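Nitrate regulatory protein (Klebsiella oxytoca, PDB 4AKK) senses nitrate and nitrite and, in response, binds the terminator in the nasF operon leader RNA, letting transcription continue into the nasFEDCBA genes. Local coordinates at residues H54-Q59 and N306-L311; Q65-V70 and Q292-E297; R77-I82 and A93-G98; L101-L106 and A140-V145. All coordinates share one frame; numbering follows the deposited sequence.

Contact 1: residues H54-Q59 and N306-L311; sequences HQLAQQ and NAADAL
L56 meets A308 and L311 through its CB and its CD2 methyl; the two partners sit three residues apart and so present one face of the last turns of their helix. The closest touch is methyl to methyl, L56 CD2 to L311 CD1 at 3.9 Å. The same CD2 also meets L311 CB at 4.0 Å and lies 4.0 Å from A308 O, while lower down L56 CB faces A308 CB at 4.2 Å. The L56 and L311 side chains cross obliquely. L56 reaches its place with a chi1 of -107°, well off a staggered position, which swings its branched end over toward L311.

Here the beginning of helix 56-85 meets the last turns of helix 277-312. Two long helices of the all-helical NIT domain, running in opposing directions, are thus joined near one end, mainly through apolar side chains. L311 also touches I182 of helix 180-212, which A307 meets as well, so a third helix closes round this spot.

Further out, Q59 N bonds back to Q55 O at 3.0 Å. Q58 adds a side-chain bond, NE2 to Q55 OE1 at 3.0 Å and fairly straight at 158°, with OE1 lying near the Q58 amide plane. Both glutamines, Q55 and Q58, rest on A119. Q59 points elsewhere and gives its NE2 to the backbone oxygen of S176, while H54 ND1 is bonded to Q51 O.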
loop_
_atom_site.group_PDB
_atom_site.type_symbol
_atom_site.label_atom_id
_atom_site.label_comp_id
_atom_site.label_asym_id
_atom_site.label_seq_id
_atom_site.Cartn_x
_atom_site.Cartn_y
_atom_site.Cartn_z
ATOM N N HIS A 54 -7.800 -17.894 20.255
ATOM C CA HIS A 54 -8.803 -17.634 21.285
ATOM C C HIS A 54 -9.519 -16.295 21.110
ATOM O O HIS A 54 -10.570 -16.069 21.710
ATOM C CB HIS A 54 -8.175 -17.725 22.680
ATOM C CG HIS A 54 -7.709 -19.101 23.037
ATOM N ND1 HIS A 54 -6.374 -19.439 23.117
ATOM C CD2 HIS A 54 -8.401 -20.232 23.315
ATOM C CE1 HIS A 54 -6.265 -20.715 23.438
ATOM N NE2 HIS A 54 -7.480 -21.220 23.564
ATOM N N GLN A 55 -8.949 -15.418 20.290
ATOM C CA GLN A 55 -9.559 -14.122 20.019
ATOM C C GLN A 55 -10.460 -14.156 18.785
ATOM O O GLN A 55 -11.243 -13.238 18.554
ATOM C CB GLN A 55 -8.481 -13.057 19.852
ATOM C CG GLN A 55 -7.566 -12.916 21.054
ATOM C CD GLN A 55 -8.319 -12.581 22.336
ATOM O OE1 GLN A 55 -9.423 -12.026 22.305
ATOM N NE2 GLN A 55 -7.717 -12.906 23.472
ATOM N N LEU A 56 -10.351 -15.231 18.009
ATOM C CA LEU A 56 -11.079 -15.367 16.750
ATOM C C LEU A 56 -12.583 -15.153 16.841
ATOM O O LEU A 56 -13.184 -14.512 15.975
ATOM C CB LEU A 56 -10.817 -16.739 16.141
ATOM C CG LEU A 56 -9.912 -16.740 14.918
ATOM C CD1 LEU A 56 -8.714 -15.851 15.147
ATOM C CD2 LEU A 56 -9.501 -18.162 14.573
ATOM N N ALA A 57 -13.200 -15.715 17.872
ATOM C CA ALA A 57 -14.648 -15.644 17.990
ATOM C C ALA A 57 -15.122 -14.204 18.177
ATOM O O ALA A 57 -16.096 -13.776 17.558
ATOM C CB ALA A 57 -15.141 -16.533 19.135
ATOM N N GLN A 58 -14.434 -13.458 19.032
ATOM C CA GLN A 58 -14.839 -12.093 19.321
ATOM C C GLN A 58 -14.487 -11.162 18.152
ATOM O O GLN A 58 -15.229 -10.230 17.842
ATOM C CB GLN A 58 -14.240 -11.604 20.653
ATOM C CG GLN A 58 -12.705 -11.532 20.711
ATOM C CD GLN A 58 -12.152 -10.148 20.387
ATOM O OE1 GLN A 58 -12.891 -9.256 19.974
ATOM N NE2 GLN A 58 -10.844 -9.968 20.576
ATOM N N GLN A 59 -13.361 -11.425 17.499
ATOM C CA GLN A 59 -12.979 -10.638 16.331
ATOM C C GLN A 59 -13.994 -10.847 15.205
ATOM O O GLN A 59 -14.469 -9.888 14.594
ATOM C CB GLN A 59 -11.564 -11.000 15.878
ATOM C CG GLN A 59 -10.507 -10.660 16.908
ATOM C CD GLN A 59 -9.177 -11.327 16.614
ATOM O OE1 GLN A 59 -9.116 -12.334 15.906
ATOM N NE2 GLN A 59 -8.103 -10.765 17.153
ATOM N N ASN A 306 -17.905 -19.732 10.784
ATOM C CA ASN A 306 -17.702 -21.175 10.713
ATOM C C ASN A 306 -16.212 -21.477 10.678
ATOM O O ASN A 306 -15.720 -22.343 11.410
ATOM C CB ASN A 306 -18.389 -21.776 9.476
ATOM C CG ASN A 306 -19.909 -21.762 9.577
ATOM O OD1 ASN A 306 -20.475 -21.669 10.670
ATOM N ND2 ASN A 306 -20.577 -21.868 8.431
ATOM N N ALA A 307 -15.489 -20.750 9.833
ATOM C CA ALA A 307 -14.056 -20.958 9.718
ATOM C C ALA A 307 -13.359 -20.666 11.052
ATOM O O ALA A 307 -12.443 -21.381 11.450
ATOM C CB ALA A 307 -13.468 -20.110 8.589
ATOM N N ALA A 308 -13.803 -19.624 11.746
ATOM C CA ALA A 308 -13.253 -19.299 13.057
ATOM C C ALA A 308 -13.452 -20.454 14.044
ATOM O O ALA A 308 -12.524 -20.843 14.751
ATOM C CB ALA A 308 -13.879 -18.023 13.598
ATOM N N ASP A 309 -14.665 -20.994 14.088
ATOM C CA ASP A 309 -14.971 -22.134 14.950
ATOM C C ASP A 309 -14.117 -23.354 14.612
ATOM O O ASP A 309 -13.532 -23.977 15.498
ATOM C CB ASP A 309 -16.451 -22.499 14.844
ATOM C CG ASP A 309 -17.353 -21.481 15.520
ATOM O OD1 ASP A 309 -16.823 -20.594 16.225
ATOM O OD2 ASP A 309 -18.590 -21.568 15.350
ATOM N N ALA A 310 -14.042 -23.684 13.327
ATOM C CA ALA A 310 -13.319 -24.871 12.897
ATOM C C ALA A 310 -11.831 -24.771 13.217
ATOM O O ALA A 310 -11.140 -25.780 13.309
ATOM C CB ALA A 310 -13.536 -25.121 11.414
ATOM N N LEU A 311 -11.338 -23.551 13.388
ATOM C CA LEU A 311 -9.941 -23.359 13.745
ATOM C C LEU A 311 -9.730 -23.543 15.241
ATOM O O LEU A 311 -8.724 -24.102 15.672
ATOM C CB LEU A 311 -9.462 -21.978 13.311
ATOM C CG LEU A 311 -9.211 -21.847 11.815
ATOM C CD1 LEU A 311 -8.953 -20.394 11.472
ATOM C CD2 LEU A 311 -8.036 -22.730 11.396
#

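Contact 2: residues Q65-V70 and Q292-E297; sequences QISALV and QLRGVE
S67 and R294 bury the most surface here, with E297 next, and together they form a polar bridge between two antiparallel helices of the NIT domain bundle. The segments of helix 56-85 and helix 277-312 run at 168° to each other with axes 11.8 Å apart. That gap is wide for simple side-chain packing, and long polar groups span it.

The S67 hydroxyl works both ways. It receives R294 NH1 at 2.8 Å and gives its proton to E297 OE2 at 2.6 Å. NH1 of R294 serves a second acceptor on its own helix, E297 OE1 at 2.8 Å, in a salt bridge one turn along. S67 OG and E297 OE1 both lie practically in the guanidinium plane. The carboxylate, by contrast, is met from above its own plane by hydroxyl and arginine alike. R294 bends at chi2 (56°), which folds its chain back toward E297 and S67, whereas E297 stretches straight across.

The other terminal nitrogen, R294 NH2, lies against helix 56-85, 3.6 Å from A68 CA, approaching obliquely. M193 of helix 180-212 touches both S67 and E297, and K196 makes a long, weak ion pair with E297 OE1. A water bridges the two helices as well, donating to the backbone oxygen S67 O at 2.8 Å and to E297 OE2 at 2.6 Å.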
loop_
_atom_site.group_PDB
_atom_site.type_symbol
_atom_site.label_atom_id
_atom_site.label_comp_id
_atom_site.label_asym_id
_atom_site.label_seq_id
_atom_site.Cartn_x
_atom_site.Cartn_y
_atom_site.Cartn_z
ATOM N N GLN A 65 -21.082 -7.656 13.666
ATOM C CA GLN A 65 -21.896 -6.588 14.241
ATOM C C GLN A 65 -21.626 -5.231 13.586
ATOM O O GLN A 65 -22.531 -4.410 13.459
ATOM C CB GLN A 65 -21.700 -6.496 15.757
ATOM C CG GLN A 65 -22.234 -7.722 16.508
ATOM C CD GLN A 65 -23.672 -8.079 16.112
ATOM O OE1 GLN A 65 -24.521 -7.069 16.018
ATOM N NE2 GLN A 65 -24.003 -9.242 15.882
ATOM N N ILE A 66 -20.389 -4.996 13.169
ATOM C CA ILE A 66 -20.067 -3.754 12.469
ATOM C C ILE A 66 -20.799 -3.748 11.135
ATOM O O ILE A 66 -21.446 -2.766 10.771
ATOM C CB ILE A 66 -18.550 -3.594 12.257
ATOM C CG1 ILE A 66 -17.886 -3.172 13.573
ATOM C CG2 ILE A 66 -18.265 -2.580 11.137
ATOM C CD1 ILE A 66 -16.403 -3.424 13.623
ATOM N N SER A 67 -20.713 -4.872 10.428
ATOM C CA SER A 67 -21.395 -5.029 9.157
ATOM C C SER A 67 -22.894 -4.764 9.263
ATOM O O SER A 67 -23.477 -4.098 8.404
ATOM C CB SER A 67 -21.177 -6.434 8.617
ATOM O OG SER A 67 -21.935 -6.633 7.437
ATOM N N ALA A 68 -23.514 -5.299 10.308
ATOM C CA ALA A 68 -24.957 -5.170 10.480
ATOM C C ALA A 68 -25.345 -3.736 10.817
ATOM O O ALA A 68 -26.325 -3.209 10.292
ATOM C CB ALA A 68 -25.457 -6.123 11.565
ATOM N N LEU A 69 -24.581 -3.117 11.709
ATOM C CA LEU A 69 -24.823 -1.727 12.073
ATOM C C LEU A 69 -24.673 -0.816 10.849
ATOM O O LEU A 69 -25.488 0.064 10.619
ATOM C CB LEU A 69 -23.862 -1.293 13.182
ATOM C CG LEU A 69 -23.938 0.168 13.637
ATOM C CD1 LEU A 69 -25.332 0.509 14.131
ATOM C CD2 LEU A 69 -22.902 0.454 14.714
ATOM N N VAL A 70 -23.631 -1.051 10.063
ATOM C CA VAL A 70 -23.380 -0.255 8.872
ATOM C C VAL A 70 -24.551 -0.414 7.917
ATOM O O VAL A 70 -24.996 0.549 7.305
ATOM C CB VAL A 70 -22.041 -0.652 8.191
ATOM C CG1 VAL A 70 -22.002 -0.192 6.727
ATOM C CG2 VAL A 70 -20.861 -0.084 8.979
ATOM N N GLN A 292 -29.503 -7.183 -2.501
ATOM C CA GLN A 292 -28.804 -8.337 -3.073
ATOM C C GLN A 292 -27.371 -8.431 -2.539
ATOM O O GLN A 292 -26.908 -9.517 -2.183
ATOM C CB GLN A 292 -28.805 -8.286 -4.605
ATOM C CG GLN A 292 -30.184 -8.447 -5.219
ATOM C CD GLN A 292 -30.829 -9.772 -4.837
ATOM O OE1 GLN A 292 -31.784 -9.813 -4.059
ATOM N NE2 GLN A 292 -30.291 -10.865 -5.366
ATOM N N LEU A 293 -26.670 -7.296 -2.479
ATOM C CA LEU A 293 -25.313 -7.298 -1.944
ATOM C C LEU A 293 -25.334 -7.747 -0.485
ATOM O O LEU A 293 -24.470 -8.504 -0.052
ATOM C CB LEU A 293 -24.673 -5.912 -2.061
ATOM C CG LEU A 293 -24.366 -5.408 -3.475
ATOM C CD1 LEU A 293 -24.133 -3.905 -3.455
ATOM C CD2 LEU A 293 -23.169 -6.135 -4.090
ATOM N N ARG A 294 -26.324 -7.275 0.269
ATOM C CA ARG A 294 -26.450 -7.631 1.683
ATOM C C ARG A 294 -26.567 -9.149 1.861
ATOM O O ARG A 294 -25.952 -9.724 2.757
ATOM C CB ARG A 294 -27.648 -6.914 2.326
ATOM C CG ARG A 294 -27.873 -7.267 3.803
ATOM C CD ARG A 294 -26.623 -7.003 4.645
ATOM N NE ARG A 294 -26.784 -7.389 6.052
ATOM C CZ ARG A 294 -25.792 -7.407 6.939
ATOM N NH1 ARG A 294 -24.575 -7.038 6.568
ATOM N NH2 ARG A 294 -26.010 -7.778 8.199
ATOM N N GLY A 295 -27.342 -9.797 0.997
ATOM C CA GLY A 295 -27.494 -11.245 1.048
ATOM C C GLY A 295 -26.148 -11.936 0.993
ATOM O O GLY A 295 -25.835 -12.797 1.819
ATOM N N VAL A 296 -25.329 -11.538 0.028
ATOM C CA VAL A 296 -24.000 -12.102 -0.098
ATOM C C VAL A 296 -23.122 -11.770 1.108
ATOM O O VAL A 296 -22.378 -12.620 1.598
ATOM C CB VAL A 296 -23.311 -11.635 -1.388
ATOM C CG1 VAL A 296 -21.875 -12.054 -1.373
ATOM C CG2 VAL A 296 -24.017 -12.214 -2.607
ATOM N N GLU A 297 -23.212 -10.534 1.588
ATOM C CA GLU A 297 -22.397 -10.103 2.713
ATOM C C GLU A 297 -22.698 -10.928 3.969
ATOM O O GLU A 297 -21.795 -11.251 4.749
ATOM C CB GLU A 297 -22.643 -8.613 2.979
ATOM C CG GLU A 297 -21.892 -8.040 4.161
ATOM C CD GLU A 297 -22.300 -6.594 4.459
ATOM O OE1 GLU A 297 -23.440 -6.188 4.115
ATOM O OE2 GLU A 297 -21.474 -5.865 5.046
HETATM O O HOH W 1 -22.547 -3.594 5.829
#

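Contact 3: residues R77-I82 and A93-G98; sequences RGASNI and AECRAG. With EDO (1,2-ethanediol), chain C.
This is the close point of a helical hairpin in the NIT domain, where helix 56-85 turns back into helix 92-117 and A79 meets E94 and C95. The segment axes come within 8.4 Å and run antiparallel, crossing at -152°. Small residues permit so near an approach: the CA atoms of A79 and C95 are 5.2 Å apart, and G98, with no side chain, lies on the face turned to A79.

A79 CB presses on the opposing backbone, 3.7 Å from C95 N, and touches E94 CB at 3.9 Å. Beyond its CB, E94 turns off and leads its carboxylate away. From the other helix, C95 lays its sulfur on the backbone after A79, with SG 3.5 Å from A79 C and equally near S80 N. Its chi1 of -74° sets SG anti to its own carbonyl carbon, which brings the sulfur across to the partner helix. The S80 hydroxyl takes no part in the polar sense, being bonded to E76 O in its own helix.

Away from the hairpin face, R77 holds a bound 1,2-ethanediol, probably from the crystallisation liquor. R77 NE donates to O1 of the diol at 3.0 Å, with O1 at the edge of the guanidinium, near its plane, and R203 NH2 bonds the same molecule. R77 NH1 is engaged by E197 in a salt bridge and by S160.

The two sides of segment 77-82 thus differ in chemistry. Toward 93-98 the fit relies on small groups and sulfur lying on backbone, while the side bearing R77 offers buried donors, and the charge of R77 is probably balanced by E197.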
loop_
_atom_site.group_PDB
_atom_site.type_symbol
_atom_site.label_atom_id
_atom_site.label_comp_id
_atom_site.label_asym_id
_atom_site.label_seq_id
_atom_site.Cartn_x
_atom_site.Cartn_y
_atom_site.Cartn_z
ATOM N N ARG A 77 -29.800 6.109 6.167
ATOM C CA ARG A 77 -29.322 7.171 5.289
ATOM C C ARG A 77 -30.274 7.350 4.098
ATOM O O ARG A 77 -30.712 8.455 3.802
ATOM C CB ARG A 77 -27.883 6.900 4.815
ATOM C CG ARG A 77 -27.305 8.006 3.902
ATOM C CD ARG A 77 -25.862 7.702 3.488
ATOM N NE ARG A 77 -25.726 6.355 2.920
ATOM C CZ ARG A 77 -24.564 5.726 2.762
ATOM N NH1 ARG A 77 -23.429 6.322 3.135
ATOM N NH2 ARG A 77 -24.528 4.493 2.242
ATOM N N GLY A 78 -30.590 6.249 3.422
ATOM C CA GLY A 78 -31.450 6.291 2.256
ATOM C C GLY A 78 -32.862 6.757 2.540
ATOM O O GLY A 78 -33.433 7.530 1.767
ATOM N N ALA A 79 -33.435 6.299 3.649
ATOM C CA ALA A 79 -34.763 6.766 4.044
ATOM C C ALA A 79 -34.768 8.270 4.328
ATOM O O ALA A 79 -35.625 8.998 3.825
ATOM C CB ALA A 79 -35.281 5.982 5.260
ATOM N N SER A 80 -33.812 8.733 5.133
ATOM C CA SER A 80 -33.689 10.156 5.439
ATOM C C SER A 80 -33.559 10.964 4.152
ATOM O O SER A 80 -34.106 12.048 4.027
ATOM C CB SER A 80 -32.483 10.414 6.345
ATOM O OG SER A 80 -32.562 9.598 7.505
ATOM N N ASN A 81 -32.842 10.416 3.184
ATOM C CA ASN A 81 -32.626 11.120 1.926
ATOM C C ASN A 81 -33.923 11.362 1.147
ATOM O O ASN A 81 -34.124 12.447 0.586
ATOM C CB ASN A 81 -31.621 10.360 1.059
ATOM C CG ASN A 81 -30.767 11.281 0.220
ATOM O OD1 ASN A 81 -30.259 12.288 0.719
ATOM N ND2 ASN A 81 -30.597 10.942 -1.060
ATOM N N ILE A 82 -34.797 10.355 1.110
ATOM C CA ILE A 82 -36.057 10.458 0.367
ATOM C C ILE A 82 -37.043 11.353 1.117
ATOM O O ILE A 82 -37.729 12.179 0.526
ATOM C CB ILE A 82 -36.700 9.073 0.090
ATOM C CG1 ILE A 82 -35.749 8.175 -0.703
ATOM C CG2 ILE A 82 -37.987 9.240 -0.706
ATOM C CD1 ILE A 82 -35.548 8.633 -2.143
ATOM N N ALA A 93 -42.236 6.478 7.598
ATOM C CA ALA A 93 -42.319 5.163 8.230
ATOM C C ALA A 93 -40.984 4.426 8.180
ATOM O O ALA A 93 -40.556 3.817 9.161
ATOM C CB ALA A 93 -43.413 4.318 7.565
ATOM N N GLU A 94 -40.341 4.478 7.021
ATOM C CA GLU A 94 -39.030 3.869 6.834
ATOM C C GLU A 94 -37.969 4.543 7.716
ATOM O O GLU A 94 -37.157 3.868 8.344
ATOM C CB GLU A 94 -38.627 3.925 5.358
ATOM C CG GLU A 94 -39.323 2.889 4.458
ATOM C CD GLU A 94 -40.771 3.246 4.094
ATOM O OE1 GLU A 94 -41.250 4.347 4.449
ATOM O OE2 GLU A 94 -41.435 2.411 3.435
ATOM N N CYS A 95 -37.984 5.869 7.785
ATOM C CA CYS A 95 -37.051 6.569 8.665
ATOM C C CYS A 95 -37.199 6.100 10.103
ATOM O O CYS A 95 -36.209 5.919 10.809
ATOM C CB CYS A 95 -37.270 8.075 8.633
ATOM S SG CYS A 95 -36.708 8.904 7.159
ATOM N N ARG A 96 -38.442 5.928 10.540
ATOM C CA ARG A 96 -38.717 5.606 11.934
ATOM C C ARG A 96 -38.283 4.191 12.209
ATOM O O ARG A 96 -37.629 3.916 13.211
ATOM C CB ARG A 96 -40.206 5.764 12.262
ATOM C CG ARG A 96 -40.706 7.206 12.247
ATOM C CD ARG A 96 -42.062 7.323 12.955
ATOM N NE ARG A 96 -42.949 6.207 12.621
ATOM C CZ ARG A 96 -43.891 6.249 11.681
ATOM N NH1 ARG A 96 -44.082 7.365 10.979
ATOM N NH2 ARG A 96 -44.645 5.176 11.446
ATOM N N ALA A 97 -38.660 3.295 11.304
ATOM C CA ALA A 97 -38.275 1.897 11.400
ATOM C C ALA A 97 -36.755 1.741 11.321
ATOM O O ALA A 97 -36.158 0.996 12.092
ATOM C CB ALA A 97 -38.956 1.088 10.299
ATOM N N GLY A 98 -36.141 2.445 10.377
ATOM C CA GLY A 98 -34.704 2.370 10.184
ATOM C C GLY A 98 -33.946 2.776 11.430
ATOM O O GLY A 98 -32.990 2.110 11.823
HETATM C C1 EDO C . -27.705 6.190 0.364
HETATM O O1 EDO C . -28.298 5.592 1.515
HETATM C C2 EDO C . -28.745 6.427 -0.727
HETATM O O2 EDO C . -29.743 7.404 -0.400
#

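Contact 4: residues L101-L106 and A140-V145; sequences LVDEQL and ALRKRV. With EDO (1,2-ethanediol), chain E.
The guanidinium of R142 takes D103 OD1 at its edge, almost in its plane, and V102 CB lies near that plane at the edge too. Carboxylate and guanidinium are turned 69° apart, so the pair is not the flat two-oxygen kind: both terminal nitrogens of R142 converge on one oxygen. NH1 makes the shorter and straighter bond, 3.0 Å from D103 OD1 at 156°, to the syn lone pair of that oxygen. NH2 reaches the same OD1 at 3.3 Å and comes from well above the carboxylate plane.

Next to the acid, V102 packs its CG1 methyl on the arginine, 3.4 Å from R142 NH2 in an oblique approach, the valine and the arginine passing alongside with their chains running opposite ways. Extended from CG to NE, R142 spans a wide gap, the CA atoms of V102 and R142 being 11.8 Å apart. It is an arm thrown from the short helix 138-147 to helix 92-117 within the helical NIT domain. Its NE forms a salt bridge with E76 OE2, tying in helix 56-85 as a third partner.

A 1,2-ethanediol, probably from the crystallisation liquor, lies beside the pair. Its O1 donates to D103 OD1 at 2.7 Å and lies 3.3 Å from L106 CD1.

The positive charge of R142 is probably well compensated, as two acids share it. NE is paired with E76 and both terminal nitrogens reach D103, which fixes the rotation of the group; NH2 also bonds outside the two segments. The arginine N-H groups on OD1 would probably favour a charged carboxylate.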
loop_
_atom_site.group_PDB
_atom_site.type_symbol
_atom_site.label_atom_id
_atom_site.label_comp_id
_atom_site.label_asym_id
_atom_site.label_seq_id
_atom_site.Cartn_x
_atom_site.Cartn_y
_atom_site.Cartn_z
ATOM N N LEU A 101 -34.090 0.028 14.063
ATOM C CA LEU A 101 -33.174 -1.057 13.722
ATOM C C LEU A 101 -31.723 -0.715 14.038
ATOM O O LEU A 101 -30.962 -1.560 14.518
ATOM C CB LEU A 101 -33.310 -1.414 12.247
ATOM C CG LEU A 101 -34.669 -2.006 11.884
ATOM C CD1 LEU A 101 -34.673 -2.432 10.431
ATOM C CD2 LEU A 101 -34.986 -3.183 12.798
ATOM N N VAL A 102 -31.342 0.526 13.753
ATOM C CA VAL A 102 -30.005 1.002 14.068
ATOM C C VAL A 102 -29.765 0.931 15.578
ATOM O O VAL A 102 -28.727 0.455 16.042
ATOM C CB VAL A 102 -29.820 2.466 13.607
ATOM C CG1 VAL A 102 -28.642 3.092 14.314
ATOM C CG2 VAL A 102 -29.681 2.558 12.077
ATOM N N ASP A 103 -30.728 1.423 16.345
ATOM C CA ASP A 103 -30.597 1.447 17.799
ATOM C C ASP A 103 -30.449 0.027 18.348
ATOM O O ASP A 103 -29.680 -0.219 19.278
ATOM C CB ASP A 103 -31.814 2.132 18.420
ATOM C CG ASP A 103 -31.842 3.620 18.145
ATOM O OD1 ASP A 103 -30.805 4.160 17.696
ATOM O OD2 ASP A 103 -32.893 4.251 18.386
ATOM N N GLU A 104 -31.197 -0.894 17.758
ATOM C CA GLU A 104 -31.098 -2.312 18.081
ATOM C C GLU A 104 -29.706 -2.867 17.782
ATOM O O GLU A 104 -29.143 -3.615 18.588
ATOM C CB GLU A 104 -32.164 -3.089 17.310
ATOM C CG GLU A 104 -31.908 -4.581 17.159
ATOM C CD GLU A 104 -33.039 -5.275 16.417
ATOM O OE1 GLU A 104 -34.189 -4.802 16.532
ATOM O OE2 GLU A 104 -32.780 -6.280 15.718
ATOM N N GLN A 105 -29.142 -2.503 16.632
ATOM C CA GLN A 105 -27.795 -2.963 16.297
ATOM C C GLN A 105 -26.704 -2.272 17.126
ATOM O O GLN A 105 -25.670 -2.868 17.414
ATOM C CB GLN A 105 -27.509 -2.804 14.799
ATOM C CG GLN A 105 -28.409 -3.646 13.906
ATOM C CD GLN A 105 -28.371 -5.126 14.257
ATOM O OE1 GLN A 105 -27.400 -5.616 14.840
ATOM N NE2 GLN A 105 -29.432 -5.845 13.901
ATOM N N LEU A 106 -26.927 -1.017 17.501
ATOM C CA LEU A 106 -25.963 -0.291 18.325
ATOM C C LEU A 106 -25.711 -1.033 19.629
ATOM O O LEU A 106 -24.573 -1.163 20.089
ATOM C CB LEU A 106 -26.473 1.117 18.629
ATOM C CG LEU A 106 -26.057 2.228 17.663
ATOM C CD1 LEU A 106 -26.743 3.554 18.028
ATOM C CD2 LEU A 106 -24.540 2.375 17.636
ATOM N N ALA A 140 -29.106 13.969 17.519
ATOM C CA ALA A 140 -29.190 15.328 16.984
ATOM C C ALA A 140 -29.481 15.329 15.483
ATOM O O ALA A 140 -30.305 16.110 14.996
ATOM C CB ALA A 140 -27.918 16.087 17.273
ATOM N N LEU A 141 -28.801 14.446 14.756
ATOM C CA LEU A 141 -28.978 14.346 13.313
ATOM C C LEU A 141 -30.417 13.980 12.953
ATOM O O LEU A 141 -31.005 14.562 12.045
ATOM C CB LEU A 141 -28.003 13.321 12.728
ATOM C CG LEU A 141 -28.166 12.878 11.271
ATOM C CD1 LEU A 141 -28.050 14.080 10.335
ATOM C CD2 LEU A 141 -27.119 11.808 10.929
ATOM N N ARG A 142 -30.974 13.012 13.668
ATOM C CA ARG A 142 -32.342 12.565 13.401
ATOM C C ARG A 142 -33.368 13.674 13.610
ATOM O O ARG A 142 -34.286 13.848 12.802
ATOM C CB ARG A 142 -32.688 11.356 14.268
ATOM C CG ARG A 142 -31.964 10.099 13.839
ATOM C CD ARG A 142 -31.810 9.132 14.983
ATOM N NE ARG A 142 -31.439 7.807 14.497
ATOM C CZ ARG A 142 -31.165 6.777 15.285
ATOM N NH1 ARG A 142 -31.219 6.917 16.604
ATOM N NH2 ARG A 142 -30.849 5.609 14.752
ATOM N N LYS A 143 -33.212 14.421 14.696
ATOM C CA LYS A 143 -34.109 15.538 14.961
ATOM C C LYS A 143 -34.102 16.520 13.789
ATOM O O LYS A 143 -35.155 16.938 13.308
ATOM C CB LYS A 143 -33.730 16.252 16.257
ATOM C CG LYS A 143 -34.687 17.386 16.602
ATOM C CD LYS A 143 -34.441 17.943 17.995
ATOM C CE LYS A 143 -35.422 19.070 18.308
ATOM N NZ LYS A 143 -34.965 19.890 19.465
ATOM N N ARG A 144 -32.918 16.870 13.309
ATOM C CA ARG A 144 -32.836 17.774 12.169
ATOM C C ARG A 144 -33.454 17.147 10.946
ATOM O O ARG A 144 -34.102 17.838 10.168
ATOM C CB ARG A 144 -31.395 18.189 11.879
ATOM C CG ARG A 144 -30.895 19.242 12.844
ATOM C CD ARG A 144 -29.605 19.883 12.394
ATOM N NE ARG A 144 -29.175 20.869 13.380
ATOM C CZ ARG A 144 -29.645 22.109 13.449
ATOM N NH1 ARG A 144 -30.552 22.529 12.569
ATOM N NH2 ARG A 144 -29.203 22.931 14.391
ATOM N N VAL A 145 -33.245 15.844 10.765
ATOM C CA VAL A 145 -33.851 15.157 9.635
ATOM C C VAL A 145 -35.377 15.262 9.730
ATOM O O VAL A 145 -36.042 15.661 8.762
ATOM C CB VAL A 145 -33.401 13.676 9.527
ATOM C CG1 VAL A 145 -34.329 12.908 8.589
ATOM C CG2 VAL A 145 -31.959 13.592 9.045
HETATM C C1 EDO E . -29.048 6.859 19.113
HETATM O O1 EDO E . -29.067 5.446 19.363
HETATM C C2 EDO E . -27.849 7.511 19.796
HETATM O O2 EDO E . -28.073 8.928 19.906
#

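Helix 56-85 is shared by contacts 1, 2 and 3. Contacts 1 and 2 both pair it with helix 277-312, their centres 19 Å apart, and contact 3 joins it to helix 92-117, its centre 17 Å from that of contact 2. Contact 4 runs from helix 92-117 to helix 138-147, its centre 10 Å from contact 3, with S80 CB touching V145 CG1, and 18 Å from contact 2, where L69 CD2 lies 3.9 Å from L106 CD2. Along the chain, contact 1 brackets contact 2, which encloses contacts 3 and 4. Links across more than 220 residues combine with a local hairpin and a medium-range link, making the nitrate- and nitrite-sensing domain one connected helical body.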